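Local atomic coordinates of soluble inorganic pyrophosphatase (Toxoplasma gondii, PDB entry 5WRT), a protein that probably hydrolyses inorganic pyrophosphate to phosphate, with magnesium ions as cofactor. Residues 48-53 with 134-139; 99-104 with 119-124. All blocks are in the same frame, centred on the assembly; numbering follows the deposited sequence.

Interaction 1. Residues 48-53 with 134-139; sequences NMVVEI and GGVVPV
Met49 and Val139 meet in the buried part of this antiparallel strand pair, where CG1 of Val139 lies 3.9 Å from CB of Met49 and slightly farther from its sulfur. With CG anti to the backbone N (chi1 159°) and an extended chain beyond it, the methionine leads away from strand 136-139 and reaches Glu125 on strand 115-125. Val137 shares this face, but CG2 approaches Met49 CB less closely, at 4.2 Å.

Met49 and Val137 form a hydrogen-bonded pair, with bonds in both directions; Val137 N meets Met49 O in the carbonyl plane at 3.1 Å. The straightest bond comes two residues on, at Val51, whose N points at Gly135 O at 2.8 Å with an angle of 176° at the hydrogen. Gly134 N then donates to Val51 O. Positive phi at Gly134 (85°) would jam a side chain against the preceding carbonyl, which accounts for glycine there.

Five strands, 47-53, 92-95, 115-125, 152-161 and 136-149, pair in a closed cycle, the barrel of family I pyrophosphatases, and this contact is one of its seams. Past these bonds, a classic beta bulge puts Glu52 and Ile53 both opposite Tyr93. Glu52 is a magnesium ligand in a structure of this protein, though no metal is bound to it here, and its OE2 accepts a hydrogen bond from Met63 N.

Burial differs between the strands: 48-51 is buried, whereas Val136 to Pro138 are partly exposed. The loose spot is Val50 CG2 against Val136 CG2, 4.5 Å apart. Asn48 turns its amide across the neighbouring strand: OD1 stands 3.8 Å from Val136 CG1 and 3.5 Å from Pro138 N, which carries no hydrogen, while ND2 makes a weak hydrogen bond to Pro34 O.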
loop_
_atom_site.group_PDB
_atom_site.type_symbol
_atom_site.label_atom_id
_atom_site.label_comp_id
_atom_site.label_asym_id
_atom_site.label_seq_id
_atom_site.Cartn_x
_atom_site.Cartn_y
_atom_site.Cartn_z
ATOM N N ASN A 48 22.226 14.403 2.453
ATOM C CA ASN A 48 22.137 13.916 1.087
ATOM C C ASN A 48 21.413 12.579 1.060
ATOM O O ASN A 48 21.597 11.735 1.942
ATOM C CB ASN A 48 23.522 13.792 0.451
ATOM C CG ASN A 48 23.878 14.997 -0.401
ATOM O OD1 ASN A 48 23.006 15.626 -1.004
ATOM N ND2 ASN A 48 25.164 15.314 -0.470
ATOM N N MET A 49 20.568 12.403 0.052
ATOM C CA MET A 49 19.822 11.171 -0.148
ATOM C C MET A 49 20.190 10.588 -1.500
ATOM O O MET A 49 20.127 11.287 -2.517
ATOM C CB MET A 49 18.314 11.423 -0.070
ATOM C CG MET A 49 17.472 10.346 -0.744
ATOM S SD MET A 49 15.712 10.749 -0.752
ATOM C CE MET A 49 15.006 9.193 -1.294
ATOM N N VAL A 50 20.582 9.320 -1.508
ATOM C CA VAL A 50 20.813 8.589 -2.747
ATOM C C VAL A 50 19.497 7.915 -3.114
ATOM O O VAL A 50 19.031 7.015 -2.409
ATOM C CB VAL A 50 21.948 7.568 -2.603
ATOM C CG1 VAL A 50 22.060 6.715 -3.862
ATOM C CG2 VAL A 50 23.265 8.275 -2.315
ATOM N N VAL A 51 18.893 8.356 -4.211
ATOM C CA VAL A 51 17.607 7.819 -4.641
ATOM C C VAL A 51 17.849 6.472 -5.309
ATOM O O VAL A 51 18.558 6.387 -6.318
ATOM C CB VAL A 51 16.893 8.789 -5.592
ATOM C CG1 VAL A 51 15.560 8.209 -6.042
ATOM C CG2 VAL A 51 16.701 10.140 -4.922
ATOM N N GLU A 52 17.259 5.419 -4.747
ATOM C CA GLU A 52 17.329 4.084 -5.329
ATOM C C GLU A 52 16.055 3.715 -6.078
ATOM O O GLU A 52 16.120 3.229 -7.211
ATOM C CB GLU A 52 17.615 3.042 -4.239
ATOM C CG GLU A 52 18.978 3.179 -3.576
ATOM C CD GLU A 52 19.144 2.261 -2.375
ATOM O OE1 GLU A 52 18.136 1.972 -1.696
ATOM O OE2 GLU A 52 20.285 1.826 -2.111
ATOM N N ILE A 53 14.896 3.940 -5.469
ATOM C CA ILE A 53 13.620 3.574 -6.076
ATOM C C ILE A 53 12.807 4.839 -6.319
ATOM O O ILE A 53 12.376 5.495 -5.359
ATOM C CB ILE A 53 12.855 2.571 -5.197
ATOM C CG1 ILE A 53 13.618 1.245 -5.132
ATOM C CG2 ILE A 53 11.446 2.362 -5.727
ATOM C CD1 ILE A 53 13.058 0.267 -4.131
ATOM N N GLY A 134 19.617 6.721 -8.873
ATOM C CA GLY A 134 20.952 7.257 -8.725
ATOM C C GLY A 134 21.027 8.749 -8.490
ATOM O O GLY A 134 22.136 9.283 -8.372
ATOM N N GLY A 135 19.892 9.442 -8.435
ATOM C CA GLY A 135 19.914 10.850 -8.087
ATOM C C GLY A 135 20.385 11.073 -6.663
ATOM O O GLY A 135 20.156 10.257 -5.768
ATOM N N VAL A 136 21.062 12.199 -6.456
ATOM C CA VAL A 136 21.535 12.612 -5.140
ATOM C C VAL A 136 20.930 13.977 -4.850
ATOM O O VAL A 136 21.244 14.960 -5.537
ATOM C CB VAL A 136 23.068 12.661 -5.068
ATOM C CG1 VAL A 136 23.526 12.964 -3.649
ATOM C CG2 VAL A 136 23.652 11.350 -5.556
ATOM N N VAL A 137 20.069 14.045 -3.840
ATOM C CA VAL A 137 19.369 15.286 -3.521
ATOM C C VAL A 137 19.536 15.617 -2.043
ATOM O O VAL A 137 19.465 14.721 -1.188
ATOM C CB VAL A 137 17.881 15.202 -3.903
ATOM C CG1 VAL A 137 17.726 15.078 -5.410
ATOM C CG2 VAL A 137 17.209 14.032 -3.205
ATOM N N PRO A 138 19.778 16.881 -1.696
ATOM C CA PRO A 138 19.777 17.269 -0.280
ATOM C C PRO A 138 18.353 17.322 0.249
ATOM O O PRO A 138 17.459 17.885 -0.387
ATOM C CB PRO A 138 20.430 18.659 -0.285
ATOM C CG PRO A 138 20.990 18.844 -1.672
ATOM C CD PRO A 138 20.153 17.999 -2.573
ATOM N N VAL A 139 18.146 16.734 1.424
ATOM C CA VAL A 139 16.818 16.643 2.013
ATOM C C VAL A 139 16.866 17.155 3.444
ATOM O O VAL A 139 17.900 17.092 4.118
ATOM C CB VAL A 139 16.266 15.197 1.978
ATOM C CG1 VAL A 139 16.212 14.676 0.550
ATOM C CG2 VAL A 139 17.108 14.280 2.858
#

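Interaction 2. Residues 99-104 with 119-124; sequences TWEDPR and DPLDVV. With MG (magnesium ion), chain D; MG (magnesium ion), chain C.
Thr99 and Glu101 hold the segment 119-124, which carries most of the Asp-Gly-Asp-Pro-Leu-Asp signature of family I pyrophosphatases, the metal-binding turn that leads into a barrel strand.

Two hydrogen bonds cross the contact. Leu121 N donates to Thr99 OG1 at 3.1 Å; a chi1 of 59° sets this hydroxyl between the backbone N and the carbonyl carbon, and Phe96 O is its second partner. Glu101 N donates to Asp119 O at 2.9 Å, approaching 31° out of the carbonyl plane. Glu101 is also the centre of an inverse gamma turn, whose closing bond from Asp102 N to Trp100 O is weak. Outside the contact, Trp100 NE1 bonds to Gly118 O, tying the indole to the same turn, and Leu231 of helix 214-232 touches its side chain.

Van der Waals packing is concentrated on Leu121 and Pro120. The bend of Glu101 at chi2 (-83°) carries its carboxylate across the leucine, where methyl CD1 is 3.9 Å from CD and 4.1 Å from each oxygen. Trp155 of strand 152-161 packs on both side chains. Pro120 CA makes a CA-H...O contact of 3.4 Å with Thr99 O, which accepts a hydrogen bond from Trp30 NE1.

Metal coordination falls to Asp122, which makes no contact with 99-104. It bridges two magnesium ions with separate oxygens: OD1 binds one at 2.1 Å and OD2 the other at 2.0 Å. Asp117, Asp154 and three waters complete the shell of the OD2-bound ion; Lys156 NZ also hydrogen-bonds to OD2. Asp119 acts one shell further out: a water coordinated to the OD1-bound magnesium donates a hydrogen bond to Asp119 OD2 at 3.1 Å.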
loop_
_atom_site.group_PDB
_atom_site.type_symbol
_atom_site.label_atom_id
_atom_site.label_comp_id
_atom_site.label_asym_id
_atom_site.label_seq_id
_atom_site.Cartn_x
_atom_site.Cartn_y
_atom_site.Cartn_z
ATOM N N THR A 99 26.165 5.745 6.084
ATOM C CA THR A 99 25.394 5.269 7.220
ATOM C C THR A 99 25.344 3.751 7.177
ATOM O O THR A 99 25.389 3.141 6.105
ATOM C CB THR A 99 23.964 5.834 7.229
ATOM O OG1 THR A 99 23.288 5.453 6.022
ATOM C CG2 THR A 99 23.984 7.351 7.347
ATOM N N TRP A 100 25.246 3.148 8.356
ATOM C CA TRP A 100 25.173 1.697 8.465
ATOM C C TRP A 100 24.402 1.368 9.730
ATOM O O TRP A 100 24.791 1.796 10.819
ATOM C CB TRP A 100 26.565 1.065 8.500
ATOM C CG TRP A 100 26.538 -0.436 8.552
ATOM C CD1 TRP A 100 25.843 -1.273 7.728
ATOM C CD2 TRP A 100 27.237 -1.275 9.478
ATOM N NE1 TRP A 100 26.068 -2.581 8.084
ATOM C CE2 TRP A 100 26.920 -2.610 9.155
ATOM C CE3 TRP A 100 28.100 -1.028 10.550
ATOM C CZ2 TRP A 100 27.436 -3.692 9.864
ATOM C CZ3 TRP A 100 28.616 -2.103 11.248
ATOM C CH2 TRP A 100 28.279 -3.419 10.907
ATOM N N GLU A 101 23.307 0.625 9.588
ATOM C CA GLU A 101 22.520 0.222 10.749
ATOM C C GLU A 101 23.166 -1.026 11.340
ATOM O O GLU A 101 22.736 -2.163 11.126
ATOM C CB GLU A 101 21.060 0.011 10.381
ATOM C CG GLU A 101 20.331 1.319 10.126
ATOM C CD GLU A 101 19.846 1.964 11.409
ATOM O OE1 GLU A 101 18.762 1.587 11.907
ATOM O OE2 GLU A 101 20.563 2.845 11.930
ATOM N N ASP A 102 24.237 -0.786 12.088
ATOM C CA ASP A 102 25.050 -1.813 12.712
ATOM C C ASP A 102 24.172 -2.769 13.517
ATOM O O ASP A 102 23.527 -2.337 14.485
ATOM C CB ASP A 102 26.081 -1.157 13.632
ATOM C CG ASP A 102 27.176 -2.114 14.081
ATOM O OD1 ASP A 102 28.242 -1.630 14.521
ATOM O OD2 ASP A 102 26.981 -3.343 13.996
ATOM N N PRO A 103 24.107 -4.056 13.151
ATOM C CA PRO A 103 23.425 -5.019 14.021
ATOM C C PRO A 103 24.208 -5.153 15.314
ATOM O O PRO A 103 25.087 -4.328 15.585
ATOM C CB PRO A 103 23.431 -6.320 13.204
ATOM C CG PRO A 103 23.774 -5.906 11.798
ATOM C CD PRO A 103 24.641 -4.693 11.937
ATOM N N ARG A 104 23.900 -6.145 16.141
ATOM C CA ARG A 104 24.683 -6.356 17.354
ATOM C C ARG A 104 24.609 -5.177 18.320
ATOM O O ARG A 104 25.188 -5.226 19.411
ATOM C CB ARG A 104 26.139 -6.641 16.994
ATOM N N ASP A 119 21.931 -2.621 6.903
ATOM C CA ASP A 119 21.996 -1.881 5.652
ATOM C C ASP A 119 22.195 -0.388 5.898
ATOM O O ASP A 119 22.092 0.089 7.033
ATOM C CB ASP A 119 20.710 -2.104 4.844
ATOM C CG ASP A 119 20.858 -3.196 3.806
ATOM O OD1 ASP A 119 21.925 -3.839 3.772
ATOM O OD2 ASP A 119 19.905 -3.407 3.024
ATOM N N PRO A 120 22.509 0.383 4.851
ATOM C CA PRO A 120 22.451 1.845 4.980
ATOM C C PRO A 120 21.052 2.305 5.359
ATOM O O PRO A 120 20.050 1.704 4.967
ATOM C CB PRO A 120 22.847 2.345 3.586
ATOM C CG PRO A 120 23.661 1.246 3.009
ATOM C CD PRO A 120 23.118 -0.034 3.573
ATOM N N LEU A 121 20.994 3.400 6.118
ATOM C CA LEU A 121 19.729 3.876 6.665
ATOM C C LEU A 121 18.782 4.309 5.550
ATOM O O LEU A 121 19.169 5.058 4.650
ATOM C CB LEU A 121 19.980 5.036 7.627
ATOM C CG LEU A 121 18.750 5.620 8.321
ATOM C CD1 LEU A 121 18.038 4.550 9.131
ATOM C CD2 LEU A 121 19.148 6.788 9.206
ATOM N N ASP A 122 17.536 3.845 5.625
ATOM C CA ASP A 122 16.544 4.111 4.591
ATOM C C ASP A 122 15.873 5.462 4.812
ATOM O O ASP A 122 15.672 5.903 5.946
ATOM C CB ASP A 122 15.481 3.011 4.577
ATOM C CG ASP A 122 16.070 1.629 4.382
ATOM O OD1 ASP A 122 16.953 1.471 3.513
ATOM O OD2 ASP A 122 15.653 0.700 5.103
ATOM N N VAL A 123 15.513 6.116 3.708
ATOM C CA VAL A 123 14.845 7.412 3.750
ATOM C C VAL A 123 13.754 7.450 2.685
ATOM O O VAL A 123 13.955 6.995 1.553
ATOM C CB VAL A 123 15.843 8.579 3.563
ATOM C CG1 VAL A 123 16.674 8.392 2.300
ATOM C CG2 VAL A 123 15.113 9.917 3.541
ATOM N N VAL A 124 12.592 7.981 3.058
ATOM C CA VAL A 124 11.484 8.214 2.140
ATOM C C VAL A 124 11.384 9.715 1.905
ATOM O O VAL A 124 11.265 10.493 2.860
ATOM C CB VAL A 124 10.162 7.653 2.690
ATOM C CG1 VAL A 124 9.076 7.723 1.634
ATOM C CG2 VAL A 124 10.347 6.222 3.169
HETATM MG MG MG D . 17.581 0.330 1.825
HETATM MG MG MG C . 16.495 -0.372 6.576
HETATM O O HOH W 1 17.656 -1.298 3.027
HETATM O O HOH W 2 16.528 1.544 7.922
HETATM O O HOH W 3 16.292 -2.036 5.322
HETATM O O HOH W 4 18.494 0.363 5.952
HETATM O O HOH W 5 18.153 -0.677 0.104
#

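Both contacts reach the same mixed sheet, interaction 2 through strand 115-125, and their centres are 15 Å apart. Along the chain the order is 48-53, 99-104, 119-124, 134-139, so interaction 2 falls entirely between the two halves of interaction 1. Strand 92-95 connects them laterally, pairing with 47-53 on one edge and 115-125 on the other, while strand 136-149 is the next strand after 115-125. They touch directly where Met49 CG packs 3.7 Å from Val123 CG1. The seam at 48-53 and 134-139 thus adjoins the strand that carries Asp122, and the side chains of Pro120 and Glu52 are about 6 Å apart, bringing both contacts to the magnesium-binding region.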